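Local coordinates for Thiol:disulfide interchange protein DsbA (PDB 4ZL8), which probably transfers its redox-active disulfide to other proteins, so introducing disulfide bonds in the periplasm of Pseudomonas aeruginosa, at residues G85-H88 with D89-A93; K122-F125 with L126-N130. The protein carries 1 engineered substitution. All coordinates share one frame; numbering follows the deposited sequence. Where two conformers were deposited one is given.

Interaction 1: residues G85-H88 with D89-A93; sequences GVEH and DVHNA
E87 and H91, one turn apart near the start of helix 87-99, are joined by a His-carboxylate hydrogen bond. The H91 side chain can be followed outward. Its CB packs 3.2 Å from E87 O, and the anti CG (chi1 178°) brings the ring edge that carries ND1 up to OE2 of E87. CG of H91 lies 3.5 Å from OE2 of E87. ND1 makes the bond itself, donating to OE2 of E87 at 2.6 Å with an N-H...O angle of 167°; OE2 uses its syn lone pair and sits in the imidazole plane, although the carboxylate is turned 72° from the ring. CE1 of H91 stays 3.7 Å from OE2 of E87. At the tip, NE2 is hydrogen-bonded to OE1 of E44, so both ring nitrogens are engaged and the ring's rotation should be restricted. OE2 of E87 is also hydrogen-bonded to OH of Y35.

The backbone is less regular. V86, the N-cap residue, accepts at O from V90 N (3.3 Å), whereas a water bridges H88 O (2.8 Å) and N92 N (3.0 Å), where the helix kinks and the N atoms of N92 and A93 lack a bond to the preceding turn. G85 closes helix 70-84 in a Schellman motif, making a tight inter-helix turn. V86 and E87 pack back on L81 of helix 70-84, V90 reaches K118 and V120, and H91 ties helix 87-99 through E44 to helix 38-52.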
loop_
_atom_site.group_PDB
_atom_site.type_symbol
_atom_site.label_atom_id
_atom_site.label_comp_id
_atom_site.label_asym_id
_atom_site.label_seq_id
_atom_site.Cartn_x
_atom_site.Cartn_y
_atom_site.Cartn_z
ATOM N N GLY A 85 9.969 7.287 9.072
ATOM C CA GLY A 85 10.391 8.032 7.900
ATOM C C GLY A 85 11.384 7.281 7.028
ATOM O O GLY A 85 12.073 7.915 6.229
ATOM N N VAL A 86 11.449 5.956 7.171
ATOM C CA VAL A 86 12.462 5.156 6.483
ATOM C C VAL A 86 11.900 4.072 5.559
ATOM O O VAL A 86 12.674 3.321 4.965
ATOM C CB VAL A 86 13.414 4.466 7.484
ATOM C CG1 VAL A 86 14.088 5.506 8.362
ATOM C CG2 VAL A 86 12.668 3.442 8.316
ATOM N N GLU A 87 10.582 3.963 5.415
ATOM C CA GLU A 87 10.053 2.843 4.635
ATOM C C GLU A 87 10.553 2.884 3.212
ATOM O O GLU A 87 10.912 1.841 2.671
ATOM C CB GLU A 87 8.523 2.780 4.663
ATOM C CG GLU A 87 7.948 1.390 4.358
ATOM C CD GLU A 87 7.830 1.084 2.878
ATOM O OE1 GLU A 87 7.763 2.015 2.058
ATOM O OE2 GLU A 87 7.776 -0.136 2.557
ATOM N N HIS A 88 10.568 4.062 2.598
ATOM C CA HIS A 88 10.954 4.172 1.201
ATOM C C HIS A 88 12.366 3.655 1.016
ATOM O O HIS A 88 12.658 2.999 0.014
ATOM C CB HIS A 88 10.858 5.615 0.720
ATOM C CG HIS A 88 11.342 5.826 -0.679
ATOM N ND1 HIS A 88 10.516 5.731 -1.778
ATOM C CD2 HIS A 88 12.565 6.156 -1.154
ATOM C CE1 HIS A 88 11.214 5.981 -2.872
ATOM N NE2 HIS A 88 12.458 6.251 -2.520
ATOM N N ASP A 89 13.219 3.911 2.005
ATOM C CA ASP A 89 14.636 3.575 1.905
ATOM C C ASP A 89 14.922 2.074 2.027
ATOM O O ASP A 89 15.897 1.589 1.461
ATOM C CB ASP A 89 15.422 4.317 2.991
ATOM C CG ASP A 89 15.189 5.823 2.967
ATOM O OD1 ASP A 89 15.297 6.438 1.879
ATOM O OD2 ASP A 89 14.892 6.387 4.043
ATOM N N VAL A 90 14.072 1.352 2.748
ATOM C CA VAL A 90 14.262 -0.083 2.981
ATOM C C VAL A 90 13.185 -0.942 2.299
ATOM O O VAL A 90 13.192 -2.163 2.427
ATOM C CB VAL A 90 14.307 -0.427 4.476
ATOM C CG1 VAL A 90 15.378 0.394 5.206
ATOM C CG2 VAL A 90 12.945 -0.222 5.136
ATOM N N HIS A 91 12.303 -0.294 1.544
ATOM C CA HIS A 91 11.153 -0.971 0.935
ATOM C C HIS A 91 11.552 -2.167 0.064
ATOM O O HIS A 91 11.054 -3.287 0.268
ATOM C CB HIS A 91 10.366 0.048 0.105
ATOM C CG HIS A 91 9.189 -0.532 -0.612
ATOM N ND1 HIS A 91 7.983 -0.773 0.003
ATOM C CD2 HIS A 91 9.033 -0.893 -1.906
ATOM C CE1 HIS A 91 7.140 -1.285 -0.879
ATOM N NE2 HIS A 91 7.752 -1.365 -2.040
ATOM N N ASN A 92 12.443 -1.963 -0.895
ATOM C CA ASN A 92 12.859 -3.035 -1.794
ATOM C C ASN A 92 13.538 -4.131 -0.977
ATOM O O ASN A 92 13.333 -5.321 -1.230
ATOM C CB ASN A 92 13.814 -2.558 -2.893
ATOM C CG ASN A 92 13.186 -1.545 -3.846
ATOM O OD1 ASN A 92 11.973 -1.411 -3.931
ATOM N ND2 ASN A 92 14.030 -0.824 -4.570
ATOM N N ALA A 93 14.349 -3.742 -0.001
ATOM C CA ALA A 93 15.066 -4.717 0.814
ATOM C C ALA A 93 14.133 -5.627 1.609
ATOM O O ALA A 93 14.435 -6.812 1.780
ATOM C CB ALA A 93 16.044 -4.005 1.753
HETATM O O HOH W 1 13.716 0.747 -1.319
#

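Interaction 2: residues K122-F125 with L126-N130; sequences KEKF and LSTYN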
loop_
_atom_site.group_PDB
_atom_site.type_symbol
_atom_site.label_atom_id
_atom_site.label_comp_id
_atom_site.label_asym_id
_atom_site.label_seq_id
_atom_site.Cartn_x
_atom_site.Cartn_y
_atom_site.Cartn_z
ATOM N N LYS A 122 17.437 0.092 15.967
ATOM C CA LYS A 122 16.667 -1.036 16.493
ATOM C C LYS A 122 15.814 -0.612 17.691
ATOM O O LYS A 122 14.652 -1.007 17.793
ATOM C CB LYS A 122 17.583 -2.217 16.875
ATOM C CG LYS A 122 16.919 -3.279 17.762
ATOM C CD LYS A 122 17.742 -4.575 17.849
ATOM C CE LYS A 122 16.976 -5.654 18.611
ATOM N NZ LYS A 122 17.810 -6.874 18.845
ATOM N N GLU A 123 16.389 0.179 18.588
ATOM C CA GLU A 123 15.641 0.596 19.777
ATOM C C GLU A 123 14.464 1.487 19.376
ATOM O O GLU A 123 13.367 1.373 19.924
ATOM C CB GLU A 123 16.551 1.303 20.787
ATOM C CG GLU A 123 17.466 0.357 21.560
ATOM C CD GLU A 123 16.740 -0.885 22.080
ATOM O OE1 GLU A 123 15.731 -0.729 22.802
ATOM O OE2 GLU A 123 17.172 -2.017 21.757
ATOM N N LYS A 124 14.669 2.377 18.413
ATOM C CA LYS A 124 13.566 3.210 17.938
ATOM C C LYS A 124 12.533 2.391 17.162
ATOM O O LYS A 124 11.329 2.615 17.293
ATOM C CB LYS A 124 14.079 4.370 17.080
ATOM C CG LYS A 124 12.999 5.355 16.660
ATOM C CD LYS A 124 12.472 6.130 17.842
ATOM C CE LYS A 124 11.437 7.172 17.438
ATOM N NZ LYS A 124 10.948 7.946 18.621
ATOM N N PHE A 125 12.981 1.421 16.372
ATOM C CA PHE A 125 12.036 0.555 15.696
ATOM C C PHE A 125 11.147 -0.172 16.712
ATOM O O PHE A 125 9.929 -0.177 16.576
ATOM C CB PHE A 125 12.742 -0.479 14.804
ATOM C CG PHE A 125 11.775 -1.415 14.142
ATOM C CD1 PHE A 125 11.147 -1.061 12.958
ATOM C CD2 PHE A 125 11.424 -2.609 14.737
ATOM C CE1 PHE A 125 10.229 -1.900 12.366
ATOM C CE2 PHE A 125 10.493 -3.455 14.137
ATOM C CZ PHE A 125 9.903 -3.101 12.965
ATOM N N LEU A 126 11.751 -0.797 17.709
ATOM C CA LEU A 126 10.982 -1.553 18.688
ATOM C C LEU A 126 10.031 -0.649 19.479
ATOM O O LEU A 126 8.873 -1.017 19.679
ATOM C CB LEU A 126 11.920 -2.333 19.604
ATOM C CG LEU A 126 12.685 -3.467 18.900
ATOM C CD1 LEU A 126 13.715 -4.041 19.819
ATOM C CD2 LEU A 126 11.740 -4.565 18.434
ATOM N N SER A 127 10.494 0.512 19.941
ATOM C CA SER A 127 9.645 1.440 20.687
ATOM C C SER A 127 8.479 1.915 19.824
ATOM O O SER A 127 7.340 2.015 20.290
ATOM C CB SER A 127 10.459 2.641 21.163
ATOM O OG SER A 127 9.652 3.571 21.872
ATOM N N THR A 128 8.760 2.214 18.559
ATOM C CA THR A 128 7.705 2.663 17.660
ATOM C C THR A 128 6.729 1.526 17.363
ATOM O O THR A 128 5.519 1.695 17.400
ATOM C CB THR A 128 8.294 3.226 16.336
ATOM O OG1 THR A 128 9.192 4.293 16.628
ATOM C CG2 THR A 128 7.192 3.754 15.433
ATOM N N TYR A 129 7.252 0.333 17.095
ATOM C CA TYR A 129 6.407 -0.802 16.773
ATOM C C TYR A 129 5.375 -1.054 17.858
ATOM O O TYR A 129 4.229 -1.363 17.559
ATOM C CB TYR A 129 7.284 -2.040 16.554
ATOM C CG TYR A 129 6.557 -3.295 16.093
ATOM C CD1 TYR A 129 6.446 -3.587 14.744
ATOM C CD2 TYR A 129 6.017 -4.192 17.000
ATOM C CE1 TYR A 129 5.812 -4.732 14.310
ATOM C CE2 TYR A 129 5.377 -5.348 16.577
ATOM C CZ TYR A 129 5.268 -5.595 15.225
ATOM O OH TYR A 129 4.626 -6.734 14.790
ATOM N N ASN A 130 5.783 -0.917 19.110
ATOM C CA ASN A 130 4.930 -1.205 20.250
ATOM C C ASN A 130 4.157 0.009 20.750
ATOM O O ASN A 130 3.460 -0.068 21.757
ATOM C CB ASN A 130 5.774 -1.804 21.384
ATOM C CG ASN A 130 6.300 -3.183 21.037
ATOM O OD1 ASN A 130 5.566 -4.019 20.532
ATOM N ND2 ASN A 130 7.582 -3.412 21.284
HETATM O O HOH W 2 9.342 5.560 19.767
#
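K124 and T128, and likewise F125 and Y129, meet one turn apart along helix 122-129, a short α-helix of the helical part of DsbA, which accompanies its thioredoxin fold. The packed side is aromatic. CZ of F125 comes 3.9 Å from CD1 of Y129, and the rings point the same way with centroids 5.8 Å apart and planes at 32°, an oblique pair. Both rings leave the backbone with CG anti to N (chi1 178° for F125), which lays them side by side; both touch T80 of helix 70-84, while F125 also meets L115 and Y129 meets P108. Beside them, the extended K122 chain runs alongside L126, CE to CD1 3.8 Å, before NZ forms salt bridges to D113 and E109 of helix 108-116.

The other side is looser and reaches solvent: the K124 chain, bent at chi2 (68°), crosses T128 obliquely, CE staying 3.7 Å from OG1, and its NZ donates to a water at 3.1 Å that is also hydrogen-bonded to OG of S127. T128 marks the boundary, buried against T80 and S83 yet touched by K124. Its two donors grip one acceptor: OG1 (2.8 Å) and N (2.9 Å) reach K124 O from opposite faces of the carbonyl plane.

Overall arrangement
Interactions 1 and 2 occupy separate helices in series along the chain, their centres 16 Å apart and their nearest atoms about 7 Å apart, so neither touches the other. Both pack on helix 70-84: residues of interaction 1 on its F78 and L81, those of interaction 2 on its T80 and S83. Their relation to the active site differs. Through E87 and H91, interaction 1 reaches the surroundings of the redox-active C37-C40 disulfide: Y35 lies two positions before C37, and E44 is on helix 38-52, which carries C40. Residues 122-130 reach helix 108-116 as well, with their centre about 21 Å from the chain centre, against 13 Å for interaction 1.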